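Dihydrodipicolinate synthase family protein (Sinorhizobium meliloti, PDB 4DNH) is of unknown function but folds as a TIM barrel and may be an enzyme related to dihydrodipicolinate synthase. Local coordinates at residues V186-L191 / A224-I229; M242-P247 / A265-G270. One frame throughout, in Å; residues are numbered along the deposited sequence.

Contact 1 of 2, residues V186-L191 / A224-I229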
ATOM      1  N   VAL A 186       3.503 -16.408  -6.083  1.00 61.06           N
ATOM      2  CA  VAL A 186       2.544 -15.334  -5.934  1.00 54.85           C
ATOM      3  C   VAL A 186       2.562 -14.833  -4.475  1.00 54.28           C
ATOM      4  O   VAL A 186       2.959 -15.567  -3.556  1.00 56.43           O
ATOM      5  CB  VAL A 186       1.154 -15.895  -6.314  1.00 53.38           C
ATOM      6  CG1 VAL A 186       0.062 -15.516  -5.319  1.00 52.07           C
ATOM      7  CG2 VAL A 186       0.788 -15.513  -7.732  1.00 52.37           C
ATOM      8  N   ILE A 187       2.175 -13.580  -4.272  1.00 49.66           N
ATOM      9  CA  ILE A 187       1.936 -13.063  -2.943  1.00 49.24           C
ATOM     10  C   ILE A 187       0.428 -12.895  -2.791  1.00 50.29           C
ATOM     11  O   ILE A 187      -0.185 -12.092  -3.495  1.00 49.87           O
ATOM     12  CB  ILE A 187       2.609 -11.697  -2.715  1.00 48.23           C
ATOM     13  CG1 ILE A 187       4.125 -11.828  -2.757  1.00 49.93           C
ATOM     14  CG2 ILE A 187       2.157 -11.099  -1.386  1.00 46.60           C
ATOM     15  CD1 ILE A 187       4.837 -10.496  -2.854  1.00 52.05           C
ATOM     16  N   ILE A 188      -0.162 -13.662  -1.883  1.00 51.64           N
ATOM     17  CA  ILE A 188      -1.596 -13.638  -1.663  1.00 52.16           C
ATOM     18  C   ILE A 188      -1.959 -12.464  -0.776  1.00 52.16           C
ATOM     19  O   ILE A 188      -1.320 -12.197   0.244  1.00 51.50           O
ATOM     20  CB  ILE A 188      -2.100 -14.953  -1.035  1.00 58.88           C
ATOM     21  CG1 ILE A 188      -2.012 -16.087  -2.060  1.00 62.18           C
ATOM     22  CG2 ILE A 188      -3.526 -14.794  -0.517  1.00 62.96           C
ATOM     23  CD1 ILE A 188      -2.524 -17.421  -1.563  1.00 67.04           C
ATOM     24  N   HIS A 189      -3.005 -11.759  -1.166  1.00 54.09           N
ATOM     25  CA  HIS A 189      -3.423 -10.606  -0.416  1.00 51.64           C
ATOM     26  C   HIS A 189      -4.761 -10.806   0.259  1.00 52.77           C
ATOM     27  O   HIS A 189      -5.787 -11.027  -0.389  1.00 52.30           O
ATOM     28  CB  HIS A 189      -3.409  -9.394  -1.314  1.00 49.22           C
ATOM     29  CG  HIS A 189      -3.671  -8.105  -0.596  1.00 49.44           C
ATOM     30  ND1 HIS A 189      -4.082  -7.001  -1.234  1.00 48.02           N
ATOM     31  CD2 HIS A 189      -3.579  -7.774   0.756  1.00 49.44           C
ATOM     32  CE1 HIS A 189      -4.243  -6.009  -0.343  1.00 49.20           C
ATOM     33  NE2 HIS A 189      -3.931  -6.484   0.874  1.00 49.81           N
ATOM     34  N   TRP A 190      -4.727 -10.763   1.590  1.00 51.87           N
ATOM     35  CA  TRP A 190      -5.917 -10.727   2.422  1.00 48.79           C
ATOM     36  C   TRP A 190      -6.171  -9.301   2.850  1.00 45.82           C
ATOM     37  O   TRP A 190      -5.559  -8.798   3.791  1.00 43.69           O
ATOM     38  CB  TRP A 190      -5.729 -11.631   3.624  1.00 51.54           C
ATOM     39  CG  TRP A 190      -6.983 -11.816   4.428  1.00 55.56           C
ATOM     40  CD1 TRP A 190      -8.220 -11.203   4.231  1.00 56.44           C
ATOM     41  CD2 TRP A 190      -7.154 -12.643   5.626  1.00 56.81           C
ATOM     42  NE1 TRP A 190      -9.114 -11.597   5.184  1.00 58.33           N
ATOM     43  CE2 TRP A 190      -8.540 -12.462   6.052  1.00 59.47           C
ATOM     44  CE3 TRP A 190      -6.331 -13.491   6.351  1.00 59.65           C
ATOM     45  CZ2 TRP A 190      -9.059 -13.116   7.166  1.00 62.05           C
ATOM     46  CZ3 TRP A 190      -6.862 -14.148   7.469  1.00 61.06           C
ATOM     47  CH2 TRP A 190      -8.192 -13.961   7.866  1.00 62.33           C
ATOM     48  N   LEU A 191      -7.072  -8.636   2.126  1.00 46.71           N
ATOM     49  CA  LEU A 191      -7.437  -7.241   2.342  1.00 46.03           C
ATOM     50  C   LEU A 191      -8.674  -7.164   3.246  1.00 47.35           C
ATOM     51  O   LEU A 191      -9.720  -7.703   2.890  1.00 48.55           O
ATOM     52  CB  LEU A 191      -7.742  -6.605   0.979  1.00 46.46           C
ATOM     53  CG  LEU A 191      -8.006  -5.104   0.757  1.00 46.71           C
ATOM     54  CD1 LEU A 191      -6.861  -4.241   1.267  1.00 45.67           C
ATOM     55  CD2 LEU A 191      -8.240  -4.840  -0.724  1.00 44.63           C
ATOM     56  N   ALA A 224       4.711 -24.055  -2.783  1.00 71.85           N
ATOM     57  CA  ALA A 224       5.705 -23.755  -3.829  1.00 71.87           C
ATOM     58  C   ALA A 224       5.253 -22.614  -4.752  1.00 72.11           C
ATOM     59  O   ALA A 224       6.072 -21.841  -5.243  1.00 74.25           O
ATOM     60  CB  ALA A 224       6.035 -25.002  -4.640  1.00 71.91           C
ATOM     61  N   LYS A 225       3.947 -22.516  -4.971  1.00 70.57           N
ATOM     62  CA  LYS A 225       3.368 -21.454  -5.783  1.00 68.24           C
ATOM     63  C   LYS A 225       3.075 -20.160  -5.023  1.00 63.15           C
ATOM     64  O   LYS A 225       2.501 -19.234  -5.589  1.00 59.59           O
ATOM     65  CB  LYS A 225       2.101 -21.946  -6.489  1.00 69.88           C
ATOM     66  CG  LYS A 225       2.202 -21.935  -8.003  1.00 72.38           C
ATOM     67  CD  LYS A 225       2.891 -23.166  -8.568  1.00 74.71           C
ATOM     68  CE  LYS A 225       2.929 -23.110 -10.091  1.00 72.12           C
ATOM     69  NZ  LYS A 225       1.568 -22.930 -10.675  1.00 69.14           N
ATOM     70  N   VAL A 226       3.467 -20.096  -3.750  1.00 62.62           N
ATOM     71  CA  VAL A 226       3.168 -18.931  -2.905  1.00 56.71           C
ATOM     72  C   VAL A 226       4.434 -18.372  -2.252  1.00 55.77           C
ATOM     73  O   VAL A 226       4.972 -18.963  -1.316  1.00 57.79           O
ATOM     74  CB  VAL A 226       2.085 -19.262  -1.841  1.00 55.15           C
ATOM     75  CG1 VAL A 226       1.904 -18.119  -0.848  1.00 54.09           C
ATOM     76  CG2 VAL A 226       0.752 -19.577  -2.511  1.00 54.41           C
ATOM     77  N   ASP A 227       4.904 -17.236  -2.757  1.00 54.83           N
ATOM     78  CA  ASP A 227       6.051 -16.538  -2.175  1.00 56.95           C
ATOM     79  C   ASP A 227       5.693 -15.974  -0.804  1.00 56.84           C
ATOM     80  O   ASP A 227       6.493 -16.059   0.130  1.00 57.63           O
ATOM     81  CB  ASP A 227       6.540 -15.427  -3.113  1.00 61.33           C
ATOM     82  CG  ASP A 227       7.693 -14.604  -2.525  1.00 68.33           C
ATOM     83  OD1 ASP A 227       8.850 -15.088  -2.519  1.00 72.72           O
ATOM     84  OD2 ASP A 227       7.445 -13.455  -2.094  1.00 68.94           O
ATOM     85  N   GLY A 228       4.485 -15.421  -0.673  1.00 56.55           N
ATOM     86  CA  GLY A 228       4.038 -14.890   0.616  1.00 59.24           C
ATOM     87  C   GLY A 228       2.570 -14.529   0.763  1.00 59.13           C
ATOM     88  O   GLY A 228       1.781 -14.690  -0.168  1.00 62.16           O
ATOM     89  N   ILE A 229       2.202 -14.057   1.951  1.00 54.32           N
ATOM     90  CA  ILE A 229       0.855 -13.527   2.195  1.00 52.50           C
ATOM     91  C   ILE A 229       0.966 -12.133   2.800  1.00 51.54           C
ATOM     92  O   ILE A 229       1.791 -11.906   3.698  1.00 51.99           O
ATOM     93  CB  ILE A 229      -0.039 -14.472   3.059  1.00 54.05           C
ATOM     94  CG1 ILE A 229      -1.214 -13.719   3.664  1.00 53.91           C
ATOM     95  CG2 ILE A 229       0.739 -15.131   4.190  1.00 54.96           C
ATOM     96  CD1 ILE A 229      -2.419 -14.585   3.939  1.00 55.72           C
TER
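Strands 186-191 and 226-232, parallel neighbours in a TIM barrel, meet here, joined in sequence by a beta-alpha-beta crossover. V186 N donates to K225 O at 3.0 Å, from above the carbonyl plane, and I188 N gives a straighter bond to G228 O at 2.8 Å (154°). Between them the pairing slips by one residue: V186 lies beside V226 but I187 beside G228, a beta bulge with D227 as the extra residue. V186 O accepts from both residues at the bulge, G228 N at 3.3 Å and, weakly, D227 N. On one face I188 CD1 reaches V226 CG2 at 4.0 Å, the two side chains crossing at a slant. On the other, I187 and D227 run side by side; D227 turns its CG away from its own N (chi1 177°), which brings OD2 to 3.8 Å from I187 CG1. That carboxylate oxygen is held from elsewhere, by a salt bridge to R152 and a hydrogen bond from Y253. Helix 168-181 covers V186, I188 and V226 through L179, helix 208-221 packs on I188 and I229, and I187 bonds through its backbone to I153 and L155 in the strand beyond.

Contact 2 of 2, residues M242-P247 / A265-G270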
HETATM    1  N   MSE A 242      -0.398 -15.861  12.902  1.00 64.83           N
HETATM    2  CA  MSE A 242      -0.424 -16.472  11.583  1.00 67.32           C
HETATM    3  C   MSE A 242       0.945 -16.733  11.043  1.00 65.49           C
HETATM    4  O   MSE A 242       1.178 -17.772  10.424  1.00 66.81           O
HETATM    5  CB  MSE A 242      -1.213 -15.618  10.617  1.00 71.00           C
HETATM    6  CG  MSE A 242      -1.724 -16.545   9.530  1.00 80.32           C
HETATM    7 SE   MSE A 242      -2.517 -15.397   8.159  1.00 93.72          SE
HETATM    8  CE  MSE A 242      -3.375 -16.834   7.119  1.00 93.11           C
ATOM      9  N   ARG A 243       1.869 -15.808  11.282  1.00 62.77           N
ATOM     10  CA  ARG A 243       3.235 -15.959  10.782  1.00 60.46           C
ATOM     11  C   ARG A 243       4.015 -17.122  11.425  1.00 65.78           C
ATOM     12  O   ARG A 243       5.057 -17.534  10.911  1.00 69.65           O
ATOM     13  CB  ARG A 243       4.004 -14.642  10.894  1.00 54.85           C
ATOM     14  CG  ARG A 243       4.318 -14.196  12.307  1.00 51.99           C
ATOM     15  CD  ARG A 243       5.163 -12.941  12.273  1.00 49.10           C
ATOM     16  NE  ARG A 243       5.476 -12.501  13.623  1.00 50.19           N
ATOM     17  CZ  ARG A 243       5.988 -11.314  13.946  1.00 49.72           C
ATOM     18  NH1 ARG A 243       6.260 -10.410  13.014  1.00 46.13           N
ATOM     19  NH2 ARG A 243       6.219 -11.029  15.224  1.00 51.94           N
ATOM     20  N   ARG A 244       3.495 -17.646  12.533  1.00 69.04           N
ATOM     21  CA  ARG A 244       4.099 -18.782  13.247  1.00 71.33           C
ATOM     22  C   ARG A 244       3.614 -20.132  12.705  1.00 74.72           C
ATOM     23  O   ARG A 244       4.290 -21.154  12.867  1.00 77.11           O
ATOM     24  CB  ARG A 244       3.846 -18.670  14.756  1.00 67.99           C
ATOM     25  CG  ARG A 244       4.576 -17.498  15.410  1.00 66.30           C
ATOM     26  CD  ARG A 244       4.039 -17.163  16.806  1.00 66.73           C
ATOM     27  NE  ARG A 244       4.787 -16.052  17.406  1.00 64.45           N
ATOM     28  CZ  ARG A 244       4.756 -15.705  18.689  1.00 63.63           C
ATOM     29  NH1 ARG A 244       4.020 -16.379  19.565  1.00 66.25           N
ATOM     30  NH2 ARG A 244       5.484 -14.680  19.103  1.00 61.79           N
ATOM     31  N   GLN A 245       2.455 -20.116  12.046  1.00 74.39           N
ATOM     32  CA  GLN A 245       1.849 -21.312  11.462  1.00 75.45           C
ATOM     33  C   GLN A 245       2.127 -21.438   9.965  1.00 73.89           C
ATOM     34  O   GLN A 245       1.690 -22.399   9.334  1.00 74.77           O
ATOM     35  CB  GLN A 245       0.336 -21.316  11.688  1.00 75.90           C
ATOM     36  CG  GLN A 245      -0.094 -21.166  13.133  1.00 79.09           C
ATOM     37  CD  GLN A 245      -1.538 -21.570  13.345  1.00 83.90           C
ATOM     38  OE1 GLN A 245      -2.381 -20.743  13.694  1.00 87.96           O
ATOM     39  NE2 GLN A 245      -1.834 -22.846  13.119  1.00 83.24           N
ATOM     40  N   LEU A 246       2.838 -20.460   9.410  1.00 71.95           N
ATOM     41  CA  LEU A 246       3.208 -20.425   7.987  1.00 69.86           C
ATOM     42  C   LEU A 246       4.197 -21.537   7.569  1.00 73.23           C
ATOM     43  O   LEU A 246       5.167 -21.796   8.282  1.00 74.33           O
ATOM     44  CB  LEU A 246       3.793 -19.043   7.655  1.00 65.11           C
ATOM     45  CG  LEU A 246       3.039 -18.002   6.803  1.00 59.85           C
ATOM     46  CD1 LEU A 246       1.525 -18.029   6.944  1.00 58.59           C
ATOM     47  CD2 LEU A 246       3.576 -16.607   7.088  1.00 57.38           C
ATOM     48  N   PRO A 247       3.961 -22.184   6.403  1.00 75.32           N
ATOM     49  CA  PRO A 247       4.863 -23.232   5.868  1.00 75.64           C
ATOM     50  C   PRO A 247       6.262 -22.724   5.529  1.00 75.07           C
ATOM     51  O   PRO A 247       6.442 -21.538   5.276  1.00 72.72           O
ATOM     52  CB  PRO A 247       4.173 -23.675   4.568  1.00 76.40           C
ATOM     53  CG  PRO A 247       2.769 -23.168   4.656  1.00 77.09           C
ATOM     54  CD  PRO A 247       2.823 -21.926   5.498  1.00 75.17           C
ATOM     55  N   ALA A 265      10.586  -5.793  12.914  1.00 53.47           N
ATOM     56  CA  ALA A 265      11.643  -6.191  13.858  1.00 55.99           C
ATOM     57  C   ALA A 265      11.408  -7.609  14.395  1.00 60.74           C
ATOM     58  O   ALA A 265      12.350  -8.366  14.598  1.00 61.84           O
ATOM     59  CB  ALA A 265      11.749  -5.195  15.008  1.00 53.20           C
ATOM     60  N   GLY A 266      10.147  -7.963  14.617  1.00 63.49           N
ATOM     61  CA  GLY A 266       9.787  -9.315  15.046  1.00 63.62           C
ATOM     62  C   GLY A 266       9.994  -9.626  16.519  1.00 63.73           C
ATOM     63  O   GLY A 266      10.421  -8.778  17.305  1.00 62.17           O
ATOM     64  N   ASP A 267       9.674 -10.860  16.886  1.00 65.70           N
ATOM     65  CA  ASP A 267       9.854 -11.336  18.244  1.00 68.86           C
ATOM     66  C   ASP A 267      10.888 -12.454  18.313  1.00 74.16           C
ATOM     67  O   ASP A 267      11.640 -12.679  17.361  1.00 73.38           O
ATOM     68  CB  ASP A 267       8.514 -11.783  18.858  1.00 68.28           C
ATOM     69  CG  ASP A 267       7.573 -12.449  17.846  1.00 66.49           C
ATOM     70  OD1 ASP A 267       8.029 -13.278  17.018  1.00 66.36           O
ATOM     71  OD2 ASP A 267       6.355 -12.146  17.907  1.00 65.23           O
ATOM     72  N   GLU A 268      10.908 -13.139  19.452  1.00 78.44           N
ATOM     73  CA  GLU A 268      11.779 -14.278  19.696  1.00 86.81           C
ATOM     74  C   GLU A 268      11.398 -15.531  18.886  1.00 86.22           C
ATOM     75  O   GLU A 268      12.069 -16.562  18.996  1.00 89.90           O
ATOM     76  CB  GLU A 268      11.792 -14.599  21.200  1.00100.10           C
ATOM     77  CG  GLU A 268      12.467 -13.529  22.056  1.00112.63           C
ATOM     78  CD  GLU A 268      12.250 -13.708  23.551  1.00124.84           C
ATOM     79  OE1 GLU A 268      12.436 -14.834  24.070  1.00133.66           O
ATOM     80  OE2 GLU A 268      11.907 -12.706  24.217  1.00125.87           O
ATOM     81  N   GLU A 269      10.332 -15.446  18.085  1.00 81.87           N
ATOM     82  CA  GLU A 269       9.861 -16.585  17.278  1.00 80.29           C
ATOM     83  C   GLU A 269      10.022 -16.329  15.785  1.00 76.44           C
ATOM     84  O   GLU A 269      10.350 -17.236  15.018  1.00 76.56           O
ATOM     85  CB  GLU A 269       8.397 -16.933  17.598  1.00 82.49           C
ATOM     86  CG  GLU A 269       8.128 -17.397  19.034  1.00 85.78           C
ATOM     87  CD  GLU A 269       8.532 -18.844  19.305  1.00 92.29           C
ATOM     88  OE1 GLU A 269       9.047 -19.529  18.391  1.00 90.44           O
ATOM     89  OE2 GLU A 269       8.335 -19.309  20.451  1.00100.64           O
ATOM     90  N   GLY A 270       9.792 -15.086  15.377  1.00 72.76           N
ATOM     91  CA  GLY A 270       9.940 -14.716  13.979  1.00 69.74           C
ATOM     92  C   GLY A 270       9.820 -13.229  13.735  1.00 65.30           C
ATOM     93  O   GLY A 270       9.579 -12.448  14.647  1.00 64.55           O
TER
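The backbones of R243-R244 and G266-G270 stay well apart, the closest CA atoms being those of R244 and G270 at 7.2 Å. Both arginines, extended from CG to NE, converge on one oxygen: R243 NH2 and R244 NH2 each lie 2.9 Å from D267 OD2. Both salt bridges have weak, bent hydrogen bonds (142° and 137°). D267 OD2 sits at the edge of both guanidinium groups, and the R243 plane stands almost perpendicular (86°) to the carboxylate. The other oxygen, D267 OD1, faces its own loop as an Asx motif, accepting G270 N at 3.0 Å and, weakly, E269 N. This helps to set the carboxylate's rotation, with OD2 toward the arginines. With an alanine here the carboxylate is gone, which would probably leave both arginines without their shared counter-charge and G270 N without its OD1 acceptor. E269, bent at chi2, lays CG over the centre of the R244 guanidinium, 3.8 Å from R244 CZ, while G270 O lies over one face of R243. R243 NH1 also bonds L263 O and S272 OG, tying the end of helix 236-243 to helix 260-265 and to the loop before strand 273-276, while the side chain rests on M252 of strand 251-254.

Contact 1 closes before contact 2 opens along the chain, and their centres lie about 16 Å apart on the same side of the molecule. The chain passes from one to the other directly: strand 226-232, half of the buried pairing in contact 1, is followed by helix 236-243, with the arginines of contact 2 at or just after its end. They also touch, I229 CD1 packing on M242 CE at 4.0 Å and I229 CG2 on L246 CD1 at 4.1 Å. Contact 1 joins the fifth and sixth strands within the barrel wall, whereas contact 2 links, at the surface, the end of helix 236-243 and the loop leading into the eighth strand, 273-276. Together they span beta-alpha units from core to exterior.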